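Local coordinates for choline binding protein PCPA (Streptococcus pneumoniae, PDB 4CP6), which is a pneumococcal surface antigen that probably attaches to cell-wall choline and carries a leucine-rich repeat region of the kind that commonly mediates binding, at residues E281-F286 with E304-L309; I297-S302 with I321-V326; K327-H332 with S351-F356. All blocks are in the same frame, centred on the assembly; numbering follows the deposited sequence.

Contact 1 of 3, residues E281-F286 with E304-L309; sequences EKIGTF and ETIERL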
# COMPACT_ATOMS: atom_id res chain seq x y z
N GLU A 281 7.99 13.93 14.11
CA GLU A 281 7.56 15.18 13.48
C GLU A 281 6.37 15.06 12.56
O GLU A 281 5.66 16.04 12.37
CB GLU A 281 8.70 15.78 12.63
CG GLU A 281 9.97 16.07 13.41
CD GLU A 281 11.20 16.35 12.55
OE1 GLU A 281 11.16 16.12 11.32
OE2 GLU A 281 12.22 16.78 13.13
N LYS A 282 6.19 13.90 11.93
CA LYS A 282 5.17 13.75 10.89
C LYS A 282 4.44 12.45 10.95
O LYS A 282 5.05 11.39 11.10
CB LYS A 282 5.89 13.92 9.53
CG LYS A 282 5.02 13.68 8.30
CD LYS A 282 5.85 13.98 7.05
CE LYS A 282 5.03 13.94 5.81
NZ LYS A 282 5.90 14.20 4.62
N ILE A 283 3.12 12.53 10.74
CA ILE A 283 2.25 11.37 10.62
C ILE A 283 1.71 11.37 9.19
O ILE A 283 1.00 12.31 8.79
CB ILE A 283 1.10 11.41 11.65
CG1 ILE A 283 1.69 11.33 13.07
CG2 ILE A 283 0.06 10.33 11.38
CD1 ILE A 283 0.68 11.59 14.18
N GLY A 284 2.07 10.33 8.43
CA GLY A 284 1.71 10.21 7.01
C GLY A 284 0.24 10.04 6.73
O GLY A 284 -0.54 9.64 7.60
N THR A 285 -0.13 10.22 5.46
CA THR A 285 -1.53 10.09 5.04
C THR A 285 -2.05 8.67 5.33
O THR A 285 -1.34 7.67 5.14
CB THR A 285 -1.70 10.58 3.59
OG1 THR A 285 -3.09 10.66 3.27
CG2 THR A 285 -1.05 9.65 2.58
N PHE A 286 -3.32 8.56 5.79
CA PHE A 286 -3.95 7.28 6.13
C PHE A 286 -3.16 6.50 7.18
O PHE A 286 -3.35 5.27 7.28
CB PHE A 286 -4.18 6.43 4.88
CG PHE A 286 -5.23 6.94 3.92
CD1 PHE A 286 -4.93 7.94 3.01
CD2 PHE A 286 -6.50 6.37 3.89
CE1 PHE A 286 -5.90 8.40 2.11
CE2 PHE A 286 -7.47 6.83 3.00
CZ PHE A 286 -7.16 7.84 2.12
N GLU A 304 4.72 18.12 13.99
CA GLU A 304 4.53 19.27 13.13
C GLU A 304 3.45 19.07 12.07
O GLU A 304 2.85 20.06 11.62
CB GLU A 304 5.83 19.52 12.33
CG GLU A 304 7.07 19.83 13.16
CD GLU A 304 8.36 19.87 12.35
OE1 GLU A 304 8.30 19.82 11.10
OE2 GLU A 304 9.44 19.90 12.98
N THR A 305 3.30 17.84 11.56
CA THR A 305 2.45 17.59 10.41
C THR A 305 1.61 16.36 10.62
O THR A 305 2.14 15.30 10.94
CB THR A 305 3.38 17.36 9.16
OG1 THR A 305 4.19 18.53 9.00
CG2 THR A 305 2.59 17.07 7.87
N ILE A 306 0.30 16.47 10.31
CA ILE A 306 -0.61 15.34 10.34
C ILE A 306 -1.32 15.36 8.99
O ILE A 306 -2.09 16.28 8.71
CB ILE A 306 -1.61 15.35 11.50
CG1 ILE A 306 -0.93 15.62 12.83
CG2 ILE A 306 -2.38 14.02 11.53
CD1 ILE A 306 -1.95 15.77 13.99
N GLU A 307 -1.04 14.37 8.13
CA GLU A 307 -1.54 14.36 6.77
C GLU A 307 -2.97 13.86 6.62
O GLU A 307 -3.60 13.39 7.58
CB GLU A 307 -0.59 13.56 5.86
CG GLU A 307 0.81 14.14 5.77
CD GLU A 307 1.68 13.49 4.70
OE1 GLU A 307 1.49 12.29 4.36
OE2 GLU A 307 2.58 14.20 4.21
N ARG A 308 -3.46 13.96 5.39
CA ARG A 308 -4.81 13.60 5.01
C ARG A 308 -5.27 12.25 5.54
O ARG A 308 -4.57 11.25 5.37
CB ARG A 308 -4.93 13.66 3.48
CG ARG A 308 -6.23 13.09 2.89
CD ARG A 308 -6.41 13.48 1.42
NE ARG A 308 -7.67 12.94 0.89
CZ ARG A 308 -7.80 11.81 0.21
NH1 ARG A 308 -6.75 11.04 -0.03
NH2 ARG A 308 -9.00 11.43 -0.24
N LEU A 309 -6.43 12.22 6.17
CA LEU A 309 -7.09 11.00 6.62
C LEU A 309 -6.19 10.16 7.51
O LEU A 309 -6.33 8.94 7.54
CB LEU A 309 -7.71 10.20 5.45
CG LEU A 309 -8.91 10.93 4.80
CD1 LEU A 309 -9.17 10.40 3.39
CD2 LEU A 309 -10.14 10.81 5.67
O HOH W 1 4.42 13.35 2.48
O HOH W 2 -3.92 11.07 0.73

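Contact 2 of 3, residues I297-S302 with I321-V326; sequences ISLPNS and ILPDNV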
# COMPACT_ATOMS: atom_id res chain seq x y z
N ILE A 297 -4.11 7.38 21.81
CA ILE A 297 -2.88 7.71 21.12
C ILE A 297 -2.24 8.91 21.77
O ILE A 297 -2.92 9.90 22.00
CB ILE A 297 -3.09 7.88 19.61
CG1 ILE A 297 -1.72 8.06 18.89
CG2 ILE A 297 -4.06 9.05 19.30
CD1 ILE A 297 -1.83 8.04 17.48
N SER A 298 -0.94 8.83 22.09
CA SER A 298 -0.24 9.97 22.68
C SER A 298 0.52 10.67 21.55
O SER A 298 1.35 10.03 20.89
CB SER A 298 0.72 9.51 23.77
OG SER A 298 1.41 10.62 24.30
N LEU A 299 0.24 11.96 21.32
CA LEU A 299 0.87 12.75 20.26
C LEU A 299 1.88 13.69 20.90
O LEU A 299 1.55 14.38 21.87
CB LEU A 299 -0.18 13.55 19.50
CG LEU A 299 -1.30 12.71 18.84
CD1 LEU A 299 -2.34 13.63 18.20
CD2 LEU A 299 -0.72 11.74 17.81
N PRO A 300 3.10 13.75 20.35
CA PRO A 300 4.18 14.49 21.02
C PRO A 300 4.27 15.98 20.75
O PRO A 300 3.73 16.48 19.76
CB PRO A 300 5.44 13.78 20.51
CG PRO A 300 5.05 13.38 19.09
CD PRO A 300 3.61 12.94 19.23
N ASN A 301 4.95 16.72 21.65
CA ASN A 301 5.18 18.15 21.48
C ASN A 301 5.88 18.47 20.17
O ASN A 301 5.65 19.53 19.61
CB ASN A 301 6.03 18.68 22.65
CG ASN A 301 5.31 18.55 23.97
OD1 ASN A 301 5.85 18.03 24.99
ND2 ASN A 301 4.08 19.01 24.00
N SER A 302 6.74 17.55 19.68
CA SER A 302 7.48 17.75 18.43
C SER A 302 6.64 17.59 17.17
O SER A 302 7.14 17.90 16.08
CB SER A 302 8.64 16.75 18.37
OG SER A 302 8.15 15.44 18.57
N ILE A 321 -5.86 14.53 21.64
CA ILE A 321 -5.26 15.75 22.09
C ILE A 321 -4.24 16.17 21.05
O ILE A 321 -3.16 15.56 20.97
CB ILE A 321 -4.64 15.60 23.49
CG1 ILE A 321 -5.73 15.16 24.51
CG2 ILE A 321 -3.93 16.90 23.90
CD1 ILE A 321 -5.16 14.63 25.83
N LEU A 322 -4.57 17.16 20.24
CA LEU A 322 -3.63 17.66 19.23
C LEU A 322 -2.61 18.55 19.95
O LEU A 322 -2.98 19.46 20.70
CB LEU A 322 -4.35 18.44 18.13
CG LEU A 322 -5.43 17.66 17.35
CD1 LEU A 322 -6.17 18.60 16.38
CD2 LEU A 322 -4.83 16.44 16.61
N PRO A 323 -1.33 18.24 19.79
CA PRO A 323 -0.30 18.95 20.56
C PRO A 323 -0.13 20.39 20.15
O PRO A 323 -0.69 20.86 19.14
CB PRO A 323 0.96 18.10 20.39
CG PRO A 323 0.74 17.36 19.10
CD PRO A 323 -0.76 17.14 18.98
N ASP A 324 0.60 21.12 20.99
CA ASP A 324 0.59 22.56 20.92
C ASP A 324 1.18 23.21 19.69
O ASP A 324 0.87 24.38 19.44
CB ASP A 324 1.29 23.14 22.17
CG ASP A 324 0.59 22.82 23.48
OD1 ASP A 324 -0.65 22.64 23.48
OD2 ASP A 324 1.29 22.72 24.53
N ASN A 325 2.02 22.49 18.94
CA ASN A 325 2.82 23.07 17.88
C ASN A 325 2.57 22.51 16.47
O ASN A 325 3.40 22.70 15.59
CB ASN A 325 4.31 22.90 18.26
CG ASN A 325 4.62 23.23 19.71
OD1 ASN A 325 4.41 24.37 20.14
ND2 ASN A 325 5.03 22.23 20.54
N VAL A 326 1.44 21.79 16.26
CA VAL A 326 1.18 21.27 14.93
C VAL A 326 1.04 22.46 13.98
O VAL A 326 0.31 23.44 14.28
CB VAL A 326 -0.10 20.41 14.88
CG1 VAL A 326 -0.24 19.77 13.52
CG2 VAL A 326 -0.08 19.32 15.96
O HOH W 3 -4.60 11.99 22.28
O HOH W 4 -2.25 13.26 22.03
O HOH W 5 -0.71 15.50 22.96
O HOH W 6 3.01 19.85 18.36

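Contact 3 of 3, residues K327-H332 with S351-F356; sequences KNFGKH and SLPSFF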
# COMPACT_ATOMS: atom_id res chain seq x y z
N LYS A 327 1.75 22.40 12.84
CA LYS A 327 1.76 23.47 11.85
C LYS A 327 0.95 23.13 10.62
O LYS A 327 0.42 24.03 9.96
CB LYS A 327 3.21 23.74 11.41
CG LYS A 327 4.15 24.20 12.54
CD LYS A 327 5.48 24.71 11.99
CE LYS A 327 6.68 23.99 12.57
NZ LYS A 327 7.96 24.46 11.98
N ASN A 328 0.90 21.84 10.24
CA ASN A 328 0.30 21.45 8.98
C ASN A 328 -0.69 20.34 9.18
O ASN A 328 -0.33 19.27 9.68
CB ASN A 328 1.40 20.95 8.01
CG ASN A 328 2.62 21.84 7.95
OD1 ASN A 328 2.53 23.02 7.57
ND2 ASN A 328 3.76 21.32 8.39
N PHE A 329 -1.92 20.56 8.74
CA PHE A 329 -2.96 19.53 8.73
C PHE A 329 -3.36 19.26 7.29
O PHE A 329 -3.68 20.22 6.57
CB PHE A 329 -4.21 19.99 9.46
CG PHE A 329 -4.04 20.18 10.93
CD1 PHE A 329 -4.05 19.09 11.80
CD2 PHE A 329 -3.85 21.45 11.47
CE1 PHE A 329 -3.86 19.27 13.17
CE2 PHE A 329 -3.67 21.62 12.84
CZ PHE A 329 -3.70 20.54 13.68
N GLY A 330 -3.39 18.00 6.87
CA GLY A 330 -3.88 17.69 5.54
C GLY A 330 -5.40 17.80 5.51
O GLY A 330 -6.08 17.94 6.54
N LYS A 331 -5.95 17.68 4.30
CA LYS A 331 -7.41 17.71 4.08
C LYS A 331 -8.04 16.48 4.76
O LYS A 331 -7.48 15.39 4.70
CB LYS A 331 -7.67 17.71 2.56
CG LYS A 331 -9.12 17.86 2.13
CD LYS A 331 -9.21 18.09 0.62
CE LYS A 331 -10.62 17.98 0.09
NZ LYS A 331 -10.75 18.62 -1.26
N HIS A 332 -9.19 16.63 5.40
CA HIS A 332 -9.88 15.51 6.06
C HIS A 332 -8.97 14.79 7.04
O HIS A 332 -8.90 13.56 7.05
CB HIS A 332 -10.50 14.53 5.04
CG HIS A 332 -11.63 15.14 4.28
ND1 HIS A 332 -12.87 15.38 4.87
CD2 HIS A 332 -11.66 15.58 3.01
CE1 HIS A 332 -13.62 15.88 3.89
NE2 HIS A 332 -12.93 16.07 2.79
N SER A 351 -5.16 28.57 13.34
CA SER A 351 -5.85 28.58 12.07
C SER A 351 -6.32 27.16 11.82
O SER A 351 -5.51 26.23 11.87
CB SER A 351 -4.91 29.05 10.97
OG SER A 351 -5.54 28.99 9.70
N LEU A 352 -7.62 26.97 11.64
CA LEU A 352 -8.17 25.64 11.38
C LEU A 352 -8.56 25.55 9.94
O LEU A 352 -9.35 26.38 9.46
CB LEU A 352 -9.33 25.31 12.30
CG LEU A 352 -9.07 25.44 13.81
CD1 LEU A 352 -10.29 25.05 14.59
CD2 LEU A 352 -7.90 24.55 14.24
N PRO A 353 -7.98 24.58 9.21
CA PRO A 353 -8.25 24.51 7.77
C PRO A 353 -9.59 23.93 7.40
O PRO A 353 -10.33 23.40 8.25
CB PRO A 353 -7.10 23.63 7.26
CG PRO A 353 -6.83 22.70 8.39
CD PRO A 353 -7.05 23.52 9.64
N SER A 354 -9.91 23.98 6.10
CA SER A 354 -11.11 23.37 5.59
C SER A 354 -11.02 21.87 5.83
O SER A 354 -9.93 21.28 5.79
CB SER A 354 -11.17 23.58 4.08
OG SER A 354 -11.43 24.95 3.82
N PHE A 355 -12.17 21.23 6.04
CA PHE A 355 -12.29 19.77 6.13
C PHE A 355 -11.51 19.17 7.30
O PHE A 355 -11.09 18.00 7.25
CB PHE A 355 -11.86 19.11 4.79
CG PHE A 355 -12.59 19.67 3.59
CD1 PHE A 355 -13.97 19.60 3.51
CD2 PHE A 355 -11.89 20.30 2.57
CE1 PHE A 355 -14.65 20.11 2.40
CE2 PHE A 355 -12.57 20.82 1.46
CZ PHE A 355 -13.94 20.72 1.39
N PHE A 356 -11.37 19.92 8.37
CA PHE A 356 -10.64 19.51 9.56
C PHE A 356 -11.29 18.36 10.32
O PHE A 356 -10.62 17.37 10.66
CB PHE A 356 -10.50 20.74 10.44
CG PHE A 356 -9.70 20.60 11.71
CD1 PHE A 356 -8.32 20.43 11.66
CD2 PHE A 356 -10.30 20.77 12.95
CE1 PHE A 356 -7.56 20.38 12.84
CE2 PHE A 356 -9.55 20.73 14.13
CZ PHE A 356 -8.18 20.55 14.05
O HOH W 7 -8.14 19.52 7.43
O HOH W 8 -12.48 15.73 8.19

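Contact 1 of 3, residues E281-F286 with E304-L309
Two consecutive coils of the BspA-type leucine-rich repeat solenoid meet here through their short parallel strands, Lys282-Ile283 and Thr305-Ile306, and the turns that follow; end to end the segments run almost parallel. Glu281 O receives both Glu304 N and Thr305 N, Ile283 N donates to Thr305 O, and Ile283 O takes Glu307 N, so parallel pairing continues just beyond the strands. Ile283 and Ile306 share one face of the sheet, Lys282 and Thr305 the other. On that second face the extended Lys282 chain, CG anti to the backbone N (chi1 175°), carries NZ to 3.3 Å from Glu307 OE2, a salt bridge that a water also spans. The other carboxylate oxygen, Glu307 OE1, takes a weak, bent bond from Thr285 N (2.8 Å, 129° at the hydrogen), so both oxygens of Glu307 have partners on the preceding coil. Further on, Arg308 O is gripped twice, by Thr285 OG1 at 2.6 Å and by Phe286 N at 3.0 Å. Leu309 CB sits over one face of the Phe286 ring, 4.0 Å from its centroid and 6° off the normal, while Arg308 NH1 lies at the ring edge, 3.5 Å from Phe286 CE1. Tyr263 of the coil before stacks with Phe286. Short parallel strands stacked coil on coil, with buried isoleucines along one face, are characteristic of a leucine-rich repeat solenoid.

Contact 2 of 3, residues I297-S302 with I321-V326
Leu299 and Pro323 meet obliquely, the leucine side chain pointing across to the proline ring: Leu299 CB lies 3.7 Å from Pro323 CD. With CG anti to its own carbonyl carbon, Leu299 sends CD1 beside the backbone of the other segment, 3.5 Å from Ile321 O, and on to Leu322 CD2 at 4.1 Å. Pro323 in turn points back, and its CG rests 3.2 Å from Pro300 O, an approach of ring carbon to carbonyl that involves no N-H.

No direct backbone hydrogen bond spans the two segments. One water bridges them clearly, accepting from Ile321 N and donating to Ile297 O; two more lie between Leu299 and Ile321 O, one of them accepting from Leu299 N, but their donations are not settled. This is a water-mediated join between the strand ends of successive leucine-rich repeat coils: strand 296-298 is an end strand of one parallel sheet, and strand 319-322 begins the next, so the solenoid continues here although sheet pairing is interrupted.

Past the prolines the polar contact becomes direct. Asn325, at the third position of the type I turn Pro323-Val326, points toward the other segment and donates an N-H of ND2 to Asn301 O at 2.9 Å. The N-H...O angle is 174°, and the oxygen lies in the amide plane, although the donor is tilted 23° from the carbonyl plane of Asn301. The rotation of the amide is also fixed from its other end, where Asn325 OD1 bonds to Asn348 ND2. Asn301 O accepts a second hydrogen bond, from a water that in turn accepts from Asn325 N.

Contact 3 of 3, residues K327-H332 with S351-F356
Different first torsions bring the rings of Phe329 and Phe356 together: CG of Phe329 is anti to its carbonyl carbon, whereas CG of Phe356 is anti to its backbone N (chi1 -176°), which turns that ring back toward the other segment. The result is a T-shaped pair with planes at 88° and centroids 5.1 Å apart. The edge of Phe356 is presented to the face of Phe329, its CE1 standing 3.7 Å above the centre of the ring. Pro353 CG adds an apolar touch to Phe329 CB at 3.9 Å.

A second aromatic group lies further along. Phe355 CB sits over the His332 imidazole, 3.7 Å from the centroid and almost on the normal; the two rings are inclined by 24° and slid apart, so overlap is slight. The extended Lys331 chain runs alongside Phe355, with Lys331 CE 3.6 Å from Phe355 CD2. Between the two aromatic pairs a water donates to both Gly330 O and Ser354 O.

Successive leucine-rich repeat coils thus meet without strand pairing: strand 328-329 pairs with strand 305-306 on its other side, whereas the weakly bonded strand at about 351-352 pairs with 377-378; Leu322 of strand 319-322 packs on both Phe329 and Phe356.

From the N terminus, residues 281-286 come first, then 297-302, then 304-309, whose pairing with 281-286 closes the loop of contact 1. Contact 2 opens inside that loop and closes at 321-326, beyond it, so the two cross along the chain. Contact 3 follows both in series, opening at 327 and closing at 351-356. Contact 1 joins neighbouring strands of one sheet, which 328-329 extends through the probable bonds of Lys327 N to Glu304 O and Gly330 N to Ile306 O; contacts 2 and 3 bridge coils between separate sheets. Inside the solenoid, Leu322 of contact 2 meets Ile306, Phe329 and Phe356, bringing all three together.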